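PDB 4DOO: chalcone-flavanone isomerase family protein from Arabidopsis thaliana, which binds fatty acids, preferring saturated ones, within a chalcone-isomerase-like fold, and may take part in alpha-linolenic acid metabolism in the chloroplast. Local coordinates for residues I89-V94 / I146-D151; S13-I18 / G46-C51. One frame throughout, in Å; residues are numbered along the deposited sequence.

Contact 1: I89-V94 / I146-D151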
loop_
_atom_site.group_PDB
_atom_site.type_symbol
_atom_site.label_atom_id
_atom_site.label_comp_id
_atom_site.label_asym_id
_atom_site.label_seq_id
_atom_site.Cartn_x
_atom_site.Cartn_y
_atom_site.Cartn_z
ATOM N N ILE A 89 -2.950 -1.542 3.423
ATOM C CA ILE A 89 -3.053 -0.376 2.559
ATOM C C ILE A 89 -4.558 -0.168 2.441
ATOM O O ILE A 89 -5.253 -0.992 1.850
ATOM C CB ILE A 89 -2.494 -0.628 1.133
ATOM C CG1 ILE A 89 -1.010 -0.991 1.194
ATOM C CG2 ILE A 89 -2.705 0.615 0.272
ATOM C CD1 ILE A 89 -0.144 0.079 1.823
ATOM N N ARG A 90 -5.071 0.898 3.040
ATOM C CA ARG A 90 -6.499 1.174 2.953
ATOM C C ARG A 90 -6.756 2.234 1.896
ATOM O O ARG A 90 -6.202 3.335 1.961
ATOM C CB ARG A 90 -7.047 1.644 4.303
ATOM C CG ARG A 90 -8.459 2.213 4.216
ATOM C CD ARG A 90 -9.069 2.374 5.598
ATOM N NE ARG A 90 -9.231 1.078 6.252
ATOM C CZ ARG A 90 -9.786 0.907 7.446
ATOM N NH1 ARG A 90 -10.237 1.954 8.127
ATOM N NH2 ARG A 90 -9.888 -0.312 7.958
ATOM N N LEU A 91 -7.582 1.887 0.912
ATOM C CA LEU A 91 -7.924 2.805 -0.165
ATOM C C LEU A 91 -9.350 3.289 0.031
ATOM O O LEU A 91 -10.222 2.508 0.405
ATOM C CB LEU A 91 -7.856 2.112 -1.534
ATOM C CG LEU A 91 -6.570 1.476 -2.050
ATOM C CD1 LEU A 91 -6.292 0.192 -1.296
ATOM C CD2 LEU A 91 -6.720 1.188 -3.537
ATOM N N GLN A 92 -9.577 4.575 -0.217
ATOM C CA GLN A 92 -10.912 5.161 -0.130
ATOM C C GLN A 92 -11.114 5.919 -1.435
ATOM O O GLN A 92 -10.420 6.905 -1.708
ATOM C CB GLN A 92 -11.027 6.105 1.069
ATOM C CG GLN A 92 -11.006 5.383 2.408
ATOM C CD GLN A 92 -11.286 6.315 3.566
ATOM O OE1 GLN A 92 -12.375 6.877 3.672
ATOM N NE2 GLN A 92 -10.301 6.488 4.436
ATOM N N ILE A 93 -12.057 5.443 -2.244
ATOM C CA ILE A 93 -12.329 6.030 -3.552
ATOM C C ILE A 93 -12.805 7.473 -3.498
ATOM O O ILE A 93 -13.793 7.787 -2.834
ATOM C CB ILE A 93 -13.369 5.178 -4.334
ATOM C CG1 ILE A 93 -12.902 3.720 -4.398
ATOM C CG2 ILE A 93 -13.558 5.729 -5.747
ATOM C CD1 ILE A 93 -11.534 3.531 -5.032
ATOM N N VAL A 94 -12.094 8.341 -4.214
ATOM C CA VAL A 94 -12.411 9.763 -4.276
ATOM C C VAL A 94 -13.202 10.140 -5.537
ATOM O O VAL A 94 -14.257 10.776 -5.447
ATOM C CB VAL A 94 -11.115 10.612 -4.223
ATOM C CG1 VAL A 94 -11.435 12.084 -4.435
ATOM C CG2 VAL A 94 -10.420 10.408 -2.881
ATOM N N ILE A 146 -11.359 -0.110 0.241
ATOM C CA ILE A 146 -10.729 -1.383 -0.087
ATOM C C ILE A 146 -9.507 -1.533 0.798
ATOM O O ILE A 146 -8.697 -0.611 0.909
ATOM C CB ILE A 146 -10.258 -1.446 -1.558
ATOM C CG1 ILE A 146 -11.444 -1.264 -2.509
ATOM C CG2 ILE A 146 -9.562 -2.777 -1.825
ATOM C CD1 ILE A 146 -11.924 0.170 -2.625
ATOM N N ASP A 147 -9.379 -2.694 1.429
ATOM C CA ASP A 147 -8.241 -2.962 2.296
ATOM C C ASP A 147 -7.352 -4.056 1.722
ATOM O O ASP A 147 -7.782 -5.203 1.575
ATOM C CB ASP A 147 -8.718 -3.381 3.690
ATOM C CG ASP A 147 -8.976 -2.200 4.599
ATOM O OD1 ASP A 147 -8.814 -1.046 4.145
ATOM O OD2 ASP A 147 -9.336 -2.426 5.776
ATOM N N LEU A 148 -6.119 -3.691 1.387
ATOM C CA LEU A 148 -5.151 -4.646 0.866
ATOM C C LEU A 148 -4.240 -4.957 2.041
ATOM O O LEU A 148 -3.609 -4.058 2.600
ATOM C CB LEU A 148 -4.320 -4.028 -0.266
ATOM C CG LEU A 148 -5.043 -3.350 -1.432
ATOM C CD1 LEU A 148 -4.011 -2.698 -2.351
ATOM C CD2 LEU A 148 -5.876 -4.364 -2.191
ATOM N N THR A 149 -4.167 -6.219 2.439
ATOM C CA THR A 149 -3.312 -6.547 3.567
ATOM C C THR A 149 -2.262 -7.607 3.282
ATOM O O THR A 149 -2.491 -8.557 2.533
ATOM C CB THR A 149 -4.138 -7.002 4.787
ATOM O OG1 THR A 149 -4.824 -8.219 4.480
ATOM C CG2 THR A 149 -5.152 -5.933 5.169
ATOM N N LYS A 150 -1.095 -7.408 3.883
ATOM C CA LYS A 150 0.013 -8.337 3.775
ATOM C C LYS A 150 -0.064 -9.138 5.071
ATOM O O LYS A 150 0.305 -8.651 6.141
ATOM C CB LYS A 150 1.342 -7.577 3.691
ATOM C CG LYS A 150 2.575 -8.468 3.596
ATOM C CD LYS A 150 3.845 -7.641 3.493
ATOM C CE LYS A 150 5.086 -8.521 3.500
ATOM N NZ LYS A 150 6.331 -7.714 3.383
ATOM N N ASP A 151 -0.583 -10.355 4.970
ATOM C CA ASP A 151 -0.720 -11.233 6.124
ATOM C C ASP A 151 0.559 -12.054 6.259
ATOM O O ASP A 151 1.371 -12.098 5.333
ATOM C CB ASP A 151 -1.924 -12.160 5.925
ATOM C CG ASP A 151 -3.241 -11.402 5.837
ATOM O OD1 ASP A 151 -4.250 -12.007 5.414
ATOM O OD2 ASP A 151 -3.269 -10.203 6.196
#
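The guanidinium of Arg-90 and the carboxylate of Asp-147 run alongside each other and are nearly coplanar, their planes 11° apart, so the two groups meet edge to edge. NE and NH2 of Arg-90 each hold one oxygen of the acid: NE reaches Asp-147 OD1 at 3.0 Å and NH2 reaches Asp-147 OD2 at 3.1 Å, each oxygen offering its syn lone pair. The arginine chain runs out with CG anti to the backbone N (chi1 168°) and bends at chi3, which turns the NE edge toward the acid. With an alanine in place of Arg-90, both donors are gone and the Asp-147 carboxylate is likely to be left without its charged mate across the strand pair and freer to turn. Strands 87-93 and 145-151 are antiparallel neighbours in the sheet of the chalcone-isomerase-like fold, and Arg-90 and Asp-147 form a non-hydrogen-bonded pair between two hydrogen-bonded ones. Ile-89 pairs with Leu-148 through a 2.7 Å bond from Ile-89 N to Leu-148 O and its return, and Leu-91 with Ile-146 through an almost straight bond from Leu-91 N to Ile-146 O. These four side chains occupy the other face, where Ile-89, Leu-91 and Leu-148 meet helix 171-182. There Leu-91 CD1 packs on Leu-148 CG at 3.8 Å, while Ile-146 CD1 meets Ile-93 CG1 at 4.1 Å. Leu-148 also touches a bound lauric acid, and Leu-91 packs on Tyr-43, a residue of the fatty-acid site.

Contact 2: S13-I18 / G46-C51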
loop_
_atom_site.group_PDB
_atom_site.type_symbol
_atom_site.label_atom_id
_atom_site.label_comp_id
_atom_site.label_asym_id
_atom_site.label_seq_id
_atom_site.Cartn_x
_atom_site.Cartn_y
_atom_site.Cartn_z
ATOM N N SER A 13 -11.019 10.457 6.107
ATOM C CA SER A 13 -10.397 10.123 7.381
ATOM C C SER A 13 -9.890 8.686 7.476
ATOM O O SER A 13 -10.510 7.756 6.954
ATOM C CB SER A 13 -11.394 10.388 8.512
ATOM O OG SER A 13 -10.846 10.061 9.773
ATOM N N PHE A 14 -8.754 8.525 8.145
ATOM C CA PHE A 14 -8.129 7.221 8.356
ATOM C C PHE A 14 -7.830 7.046 9.842
ATOM O O PHE A 14 -7.267 7.937 10.475
ATOM C CB PHE A 14 -6.811 7.117 7.587
ATOM C CG PHE A 14 -6.972 7.094 6.099
ATOM C CD1 PHE A 14 -7.038 5.887 5.412
ATOM C CD2 PHE A 14 -7.060 8.284 5.378
ATOM C CE1 PHE A 14 -7.187 5.866 4.026
ATOM C CE2 PHE A 14 -7.209 8.268 3.996
ATOM C CZ PHE A 14 -7.272 7.057 3.320
ATOM N N PRO A 15 -8.195 5.891 10.416
ATOM C CA PRO A 15 -7.921 5.674 11.839
ATOM C C PRO A 15 -6.417 5.621 12.098
ATOM O O PRO A 15 -5.650 5.135 11.265
ATOM C CB PRO A 15 -8.618 4.346 12.125
ATOM C CG PRO A 15 -8.542 3.626 10.803
ATOM C CD PRO A 15 -8.875 4.729 9.818
ATOM N N ALA A 16 -6.003 6.133 13.251
ATOM C CA ALA A 16 -4.591 6.162 13.626
ATOM C C ALA A 16 -4.006 4.756 13.746
ATOM O O ALA A 16 -2.787 4.570 13.690
ATOM C CB ALA A 16 -4.422 6.915 14.944
ATOM N N SER A 17 -4.877 3.768 13.917
ATOM C CA SER A 17 -4.432 2.392 14.030
ATOM C C SER A 17 -5.582 1.454 13.739
ATOM O O SER A 17 -6.746 1.856 13.767
ATOM C CB SER A 17 -3.885 2.114 15.435
ATOM O OG SER A 17 -4.901 2.233 16.418
ATOM N N ILE A 18 -5.245 0.204 13.442
ATOM C CA ILE A 18 -6.238 -0.824 13.158
ATOM C C ILE A 18 -5.907 -2.045 14.012
ATOM O O ILE A 18 -4.872 -2.681 13.821
ATOM C CB ILE A 18 -6.221 -1.231 11.666
ATOM C CG1 ILE A 18 -6.587 -0.026 10.794
ATOM C CG2 ILE A 18 -7.202 -2.373 11.423
ATOM C CD1 ILE A 18 -6.559 -0.313 9.310
ATOM N N GLY A 46 -3.985 5.008 2.945
ATOM C CA GLY A 46 -3.281 5.091 4.207
ATOM C C GLY A 46 -2.465 3.824 4.333
ATOM O O GLY A 46 -2.978 2.732 4.080
ATOM N N VAL A 47 -1.197 3.962 4.701
ATOM C CA VAL A 47 -0.322 2.804 4.835
ATOM C C VAL A 47 -0.083 2.494 6.309
ATOM O O VAL A 47 0.408 3.343 7.056
ATOM C CB VAL A 47 1.037 3.052 4.148
ATOM C CG1 VAL A 47 1.896 1.795 4.232
ATOM C CG2 VAL A 47 0.823 3.453 2.690
ATOM N N TYR A 48 -0.434 1.270 6.707
ATOM C CA TYR A 48 -0.290 0.799 8.085
ATOM C C TYR A 48 0.747 -0.318 8.195
ATOM O O TYR A 48 0.881 -1.133 7.288
ATOM C CB TYR A 48 -1.616 0.241 8.606
ATOM C CG TYR A 48 -2.755 1.224 8.674
ATOM C CD1 TYR A 48 -3.459 1.592 7.524
ATOM C CD2 TYR A 48 -3.144 1.772 9.892
ATOM C CE1 TYR A 48 -4.527 2.480 7.588
ATOM C CE2 TYR A 48 -4.212 2.665 9.969
ATOM C CZ TYR A 48 -4.900 3.011 8.814
ATOM O OH TYR A 48 -5.958 3.893 8.881
ATOM N N ALA A 49 1.460 -0.357 9.315
ATOM C CA ALA A 49 2.466 -1.391 9.552
ATOM C C ALA A 49 2.374 -1.874 11.002
ATOM O O ALA A 49 2.162 -1.080 11.914
ATOM C CB ALA A 49 3.861 -0.845 9.267
ATOM N N ASP A 50 2.527 -3.179 11.204
ATOM C CA ASP A 50 2.470 -3.763 12.540
ATOM C C ASP A 50 3.679 -3.299 13.344
ATOM O O ASP A 50 4.824 -3.477 12.925
ATOM C CB ASP A 50 2.451 -5.293 12.446
ATOM C CG ASP A 50 2.433 -5.958 13.808
ATOM O OD1 ASP A 50 3.503 -6.055 14.447
ATOM O OD2 ASP A 50 1.341 -6.374 14.246
ATOM N N CYS A 51 3.415 -2.703 14.502
ATOM C CA CYS A 51 4.463 -2.175 15.368
ATOM C C CYS A 51 5.522 -3.178 15.781
ATOM O O CYS A 51 6.717 -2.903 15.674
ATOM C CB CYS A 51 3.842 -1.570 16.628
ATOM S SG CYS A 51 2.834 -0.128 16.297
#
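Phe-14 and Tyr-48 belong to segments that face each other without pairing as neighbouring strands: the closest CA atoms are 6.7 Å apart, between Phe-14 and Gly-46, and the spacing is 7.4 Å between Ser-17 and Tyr-48. Segment 13-18 is interrupted at Pro-15 and Ala-16, while 46-50 runs as continuous strand. The interruption presents the carbonyl of Pro-15 to Tyr-48, whose OH donates a 2.7 Å hydrogen bond to Pro-15 O, in the carbonyl plane and on a lone pair. Tyr-48 makes the largest single contribution. Its CG stands anti to the carbonyl carbon (chi1 -62°), and the ring extends to the broken part of 13-18, with Pro-15 O, Ala-16 and Ser-17 at its edge. Ile-18 covers one face: its CD1 sits 3.7 Å from the centroid of the Tyr-48 ring, only 9° off the normal, in a CH-pi contact, and Ile-18 CG1 approaches CE2 of the same ring. Carbon also approaches the phenol oxygen, with Pro-15 CD 3.2 Å from Tyr-48 OH and Phe-14 CB close by, while the same oxygen lies at the edge of the Phe-14 ring. At the other end, Phe-14 CE1 comes within 3.5 Å of Gly-46 N. A CB on Gly-46 would lie only 2.9 Å from Phe-14 CD1, too close for a carbon pair. Arg-90 touches both Pro-15 and Ile-18. The arrangement is a broken strand near one end of the antiparallel sheet of the chalcone-isomerase-like fold, meeting the next strand but one (39-50), with strand 22-33 between them in the sheet order, through a tyrosine hydroxyl bonded at the break.

In the fold
From the N terminus, the chain passes through 13-18 and then strand 22-33 before strand 39-50 comes back beside 13-18, so contact 2 closes a loop made largely of strand. Contact 1 opens only afterwards and closes a longer excursion, about half of it helix, bringing 146-151 back beside 89-94; the two loops follow in series, neither nested nor crossed. Their centres lie about 10 Å apart in one sheet, in which strands 39-50 and 87-93 are neighbours. Gly-46 N and Arg-90 O probably form a hydrogen bond between these neighbours, and Gln-92 NE2 probably bonds Ser-13 O of strand 13-18. Together the contacts tie the N-terminal strands to the central strands that reach the lauric acid pocket.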